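Local coordinates for acetyl-xylan esterase (Streptomyces lividans, PDB 2CC0), which catalyses the removal of acetyl groups from xylan, as a metal-dependent family 4 carbohydrate esterase that takes part in plant cell wall degradation, at residues Gln76-Ser79 against Glu80-Thr84; Asp127-Asp130 against Trp131-Ala134. All coordinates share one frame; numbering follows the deposited sequence.

Contact 1: residues Gln76-Ser79 against Glu80-Thr84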
loop_
_atom_site.group_PDB
_atom_site.type_symbol
_atom_site.label_atom_id
_atom_site.label_comp_id
_atom_site.label_asym_id
_atom_site.label_seq_id
_atom_site.Cartn_x
_atom_site.Cartn_y
_atom_site.Cartn_z
ATOM N N GLN A 76 -8.227 -22.803 -8.423
ATOM C CA GLN A 76 -7.404 -22.394 -9.568
ATOM C C GLN A 76 -6.457 -21.249 -9.179
ATOM O O GLN A 76 -5.288 -21.213 -9.615
ATOM C CB GLN A 76 -8.278 -21.990 -10.753
ATOM C CG GLN A 76 -9.164 -23.149 -11.278
ATOM C CD GLN A 76 -10.267 -22.674 -12.228
ATOM O OE1 GLN A 76 -11.044 -21.734 -11.932
ATOM N NE2 GLN A 76 -10.358 -23.343 -13.385
ATOM N N MET A 77 -6.946 -20.318 -8.359
ATOM C CA MET A 77 -6.058 -19.239 -7.883
ATOM C C MET A 77 -4.927 -19.824 -7.040
ATOM O O MET A 77 -3.763 -19.412 -7.149
ATOM C CB MET A 77 -6.817 -18.223 -7.032
ATOM C CG MET A 77 -7.974 -17.465 -7.689
ATOM S SD MET A 77 -8.612 -16.358 -6.412
ATOM C CE MET A 77 -10.075 -15.643 -7.190
ATOM N N ASP A 78 -5.283 -20.786 -6.181
ATOM C CA ASP A 78 -4.327 -21.464 -5.320
ATOM C C ASP A 78 -3.253 -22.169 -6.166
ATOM O O ASP A 78 -2.062 -22.015 -5.922
ATOM C CB ASP A 78 -5.067 -22.437 -4.417
ATOM C CG ASP A 78 -4.212 -22.924 -3.257
ATOM O OD1 ASP A 78 -3.162 -23.529 -3.512
ATOM O OD2 ASP A 78 -4.602 -22.703 -2.082
ATOM N N SER A 79 -3.681 -22.909 -7.187
ATOM C CA SER A 79 -2.747 -23.551 -8.097
ATOM C C SER A 79 -1.789 -22.561 -8.769
ATOM O O SER A 79 -0.583 -22.791 -8.822
ATOM C CB SER A 79 -3.534 -24.334 -9.166
ATOM O OG SER A 79 -2.654 -24.960 -10.080
ATOM N N GLU A 80 -2.323 -21.456 -9.270
ATOM C CA GLU A 80 -1.505 -20.463 -9.949
ATOM C C GLU A 80 -0.445 -19.880 -9.011
ATOM O O GLU A 80 0.727 -19.721 -9.374
ATOM C CB GLU A 80 -2.419 -19.346 -10.477
ATOM C CG GLU A 80 -3.183 -19.712 -11.754
ATOM C CD GLU A 80 -2.417 -19.429 -13.044
ATOM O OE1 GLU A 80 -1.483 -18.610 -13.041
ATOM O OE2 GLU A 80 -2.774 -20.039 -14.083
ATOM N N ILE A 81 -0.861 -19.540 -7.799
ATOM C CA ILE A 81 0.068 -18.938 -6.836
ATOM C C ILE A 81 1.103 -19.954 -6.298
ATOM O O ILE A 81 2.327 -19.693 -6.285
ATOM C CB ILE A 81 -0.715 -18.229 -5.714
ATOM C CG1 ILE A 81 -1.216 -16.876 -6.260
ATOM C CG2 ILE A 81 0.173 -17.996 -4.504
ATOM C CD1 ILE A 81 -2.197 -16.142 -5.342
ATOM N N SER A 82 0.613 -21.125 -5.886
ATOM C CA SER A 82 1.506 -22.126 -5.314
ATOM C C SER A 82 2.533 -22.649 -6.329
ATOM O O SER A 82 3.703 -22.813 -5.992
ATOM C CB SER A 82 0.714 -23.268 -4.690
ATOM O OG SER A 82 -0.103 -23.891 -5.650
ATOM N N ARG A 83 2.116 -22.887 -7.566
ATOM C CA ARG A 83 3.051 -23.371 -8.588
ATOM C C ARG A 83 4.139 -22.339 -8.852
ATOM O O ARG A 83 5.281 -22.681 -9.144
ATOM C CB ARG A 83 2.315 -23.733 -9.876
ATOM C CG ARG A 83 1.542 -25.051 -9.765
ATOM C CD ARG A 83 0.194 -24.943 -10.455
ATOM N NE ARG A 83 0.321 -24.940 -11.894
ATOM C CZ ARG A 83 -0.427 -24.235 -12.737
ATOM N NH1 ARG A 83 -1.393 -23.437 -12.306
ATOM N NH2 ARG A 83 -0.199 -24.346 -14.037
ATOM N N THR A 84 3.766 -21.056 -8.764
ATOM C CA THR A 84 4.756 -20.007 -8.954
ATOM C C THR A 84 5.757 -19.913 -7.770
ATOM O O THR A 84 6.960 -19.686 -7.998
ATOM C CB THR A 84 4.047 -18.665 -9.261
ATOM O OG1 THR A 84 3.233 -18.841 -10.431
ATOM C CG2 THR A 84 5.074 -17.569 -9.523
#
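Glu80 follows Gln76 by one turn of the helix 74-90 and packs the start of its side chain against that residue's carbonyl. The main chain makes the usual link, Glu80 N to Gln76 O at 3.0 Å. Glu80 CB then stands 3.5 Å from Gln76 O. With CG beside its own backbone N (chi1 -78°), the next methylene also borders the carbonyl, Glu80 CG to Gln76 O being 3.4 Å. A sharp bend at chi2 (-87°) turns the carboxylate off the helix, where OE1 accepts from Tyr64 N and OE2 bonds Thr65 OG1. Glutamate suits this place because its arm spans from the helix to that loop and its two oxygens satisfy two groups there.

Ile81 lays CG1 3.7 Å from Met77 O, and these two nonpolar side chains face helix 108-116, both touching Leu110. Asp78 O accepts both the backbone N and the hydroxyl of Ser82; Ser82 OG, in one of two modelled conformers, approaches Asp78 O from above the carbonyl plane at 2.7 Å. Asp78 itself sends its carboxylate to Tyr117 OH and Lys116. On the outer side, Arg83 doubles back over Ser79, but its bond from NH1 to Ser79 OG is weak and belongs to one of two conformers; the guanidinium also has a cation-pi contact with Tyr64.

Both acids thus tie the helix to neighbouring segments. Buried Glu80, hydrogen-bonded by both oxygens, to Tyr64 N and Thr65 OG1, is probably held as a carboxylate, its charge eased by those partners.

Contact 2: residues Asp127-Asp130 against Trp131-Ala134; sequences DSQD and WNNA
Asp127 meets the indole of Trp131 edge to edge, carboxylate and ring planes only 11° apart. Trp131 NE1 lies 3.2 Å from Asp127 OD1 and equally far from Asp127 OD2, a forked bond to the syn lone pairs of both oxygens. Gln129 adds two donors on one face of the same carboxylate: its backbone N reaches Asp127 OD1 at 2.8 Å, and NE2 reaches OD2. The short aspartate, CG anti to its backbone N (chi1 174°), places both oxygens within range of all these donors. Trp131 CG sits between its backbone N and carbonyl carbon (chi1 60°), folding the ring back over the turn. Asn132 completes the tight part: its CB lies over the centre of one indole face, and ND2 makes a nearly straight 3.1 Å bond to Gln129 OE1, the two amides almost perpendicular. Gln129 O takes Asn132 N and Ala134 N from opposite faces.

The solvent side is looser, with Trp131 and Asn132 exposed and a water joining Asp130 O to Ala134 O. Inward, Asp130 is anchored by Thr161 and His155 N.

An Asx turn at Asp127 overlaps an ST turn at Ser128 in the Asp-x-x-Asp-Trp motif of family 4 carbohydrate esterases, which in relatives forms one wall of the active-site groove; Trp131, near the zinc, is consistent with that.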
loop_
_atom_site.group_PDB
_atom_site.type_symbol
_atom_site.label_atom_id
_atom_site.label_comp_id
_atom_site.label_asym_id
_atom_site.label_seq_id
_atom_site.Cartn_x
_atom_site.Cartn_y
_atom_site.Cartn_z
ATOM N N ASP A 127 1.912 3.847 -12.985
ATOM C CA ASP A 127 2.025 2.900 -14.094
ATOM C C ASP A 127 2.857 3.614 -15.161
ATOM O O ASP A 127 2.440 4.656 -15.681
ATOM C CB ASP A 127 0.631 2.517 -14.608
ATOM C CG ASP A 127 0.661 1.634 -15.863
ATOM O OD1 ASP A 127 1.747 1.237 -16.319
ATOM O OD2 ASP A 127 -0.435 1.347 -16.405
ATOM N N SER A 128 4.038 3.076 -15.467
ATOM C CA SER A 128 4.928 3.680 -16.453
ATOM C C SER A 128 4.326 3.641 -17.853
ATOM O O SER A 128 4.788 4.354 -18.752
ATOM C CB SER A 128 6.269 2.927 -16.467
ATOM O OG SER A 128 6.135 1.664 -17.122
ATOM N N GLN A 129 3.313 2.787 -18.046
ATOM C CA GLN A 129 2.698 2.545 -19.367
ATOM C C GLN A 129 3.671 1.970 -20.403
ATOM O O GLN A 129 3.398 2.026 -21.616
ATOM C CB GLN A 129 2.033 3.827 -19.922
ATOM C CG GLN A 129 0.813 4.217 -19.090
ATOM C CD GLN A 129 -0.449 3.668 -19.690
ATOM O OE1 GLN A 129 -0.830 4.052 -20.803
ATOM N NE2 GLN A 129 -1.129 2.798 -18.961
ATOM N N ASP A 130 4.784 1.394 -19.942
ATOM C CA ASP A 130 5.780 0.848 -20.873
ATOM C C ASP A 130 5.214 -0.311 -21.712
ATOM O O ASP A 130 5.685 -0.576 -22.818
ATOM C CB ASP A 130 7.097 0.500 -20.155
ATOM C CG ASP A 130 6.959 -0.609 -19.129
ATOM O OD1 ASP A 130 5.814 -0.939 -18.700
ATOM O OD2 ASP A 130 8.045 -1.138 -18.742
ATOM N N TRP A 131 4.184 -0.959 -21.188
ATOM C CA TRP A 131 3.481 -2.060 -21.861
ATOM C C TRP A 131 2.510 -1.544 -22.936
ATOM O O TRP A 131 1.998 -2.327 -23.749
ATOM C CB TRP A 131 2.693 -2.859 -20.825
ATOM C CG TRP A 131 1.668 -2.002 -20.124
ATOM C CD1 TRP A 131 1.874 -1.189 -19.043
ATOM C CD2 TRP A 131 0.284 -1.845 -20.492
ATOM N NE1 TRP A 131 0.701 -0.550 -18.704
ATOM C CE2 TRP A 131 -0.286 -0.925 -19.584
ATOM C CE3 TRP A 131 -0.529 -2.400 -21.504
ATOM C CZ2 TRP A 131 -1.643 -0.548 -19.647
ATOM C CZ3 TRP A 131 -1.876 -2.028 -21.569
ATOM C CH2 TRP A 131 -2.420 -1.113 -20.643
ATOM N N ASN A 132 2.237 -0.238 -22.893
ATOM C CA ASN A 132 1.235 0.416 -23.747
ATOM C C ASN A 132 1.887 1.464 -24.643
ATOM O O ASN A 132 1.300 2.531 -24.901
ATOM C CB ASN A 132 0.124 1.044 -22.871
ATOM C CG ASN A 132 -1.148 1.417 -23.667
ATOM O OD1 ASN A 132 -1.436 0.833 -24.706
ATOM N ND2 ASN A 132 -1.918 2.381 -23.147
ATOM N N ASN A 133 3.094 1.143 -25.119
ATOM C CA ASN A 133 3.856 1.962 -26.073
ATOM C C ASN A 133 4.382 3.313 -25.576
ATOM O O ASN A 133 4.704 4.192 -26.374
ATOM C CB ASN A 133 3.093 2.127 -27.403
ATOM C CG ASN A 133 3.087 0.839 -28.229
ATOM O OD1 ASN A 133 2.052 0.178 -28.374
ATOM N ND2 ASN A 133 4.245 0.473 -28.757
ATOM N N ALA A 134 4.499 3.491 -24.265
ATOM C CA ALA A 134 5.083 4.727 -23.762
ATOM C C ALA A 134 6.489 4.920 -24.309
ATOM O O ALA A 134 7.260 3.968 -24.443
ATOM C CB ALA A 134 5.102 4.741 -22.247
HETATM O O HOH W 1 7.458 1.262 -24.141
#

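The zinc ion, held by Asp13, His62 and His66, lies roughly between the two contacts. Their centres are about 27 Å apart and their nearest atoms about 18 Å, so neither touches the other. Contact 2 is the nearer to the metal, with the Trp131 side chain about 8 Å away and its ring meeting that of His155, consistent with a place in the wall of the substrate groove. In contact 1 the Glu80 side chain is about 11 Å from the zinc and joins helix 74-90 to a loop whose residues 64 and 65 lie between the zinc ligands His62 and His66. One contact thus adjoins the metal-binding loop, while the other borders the site.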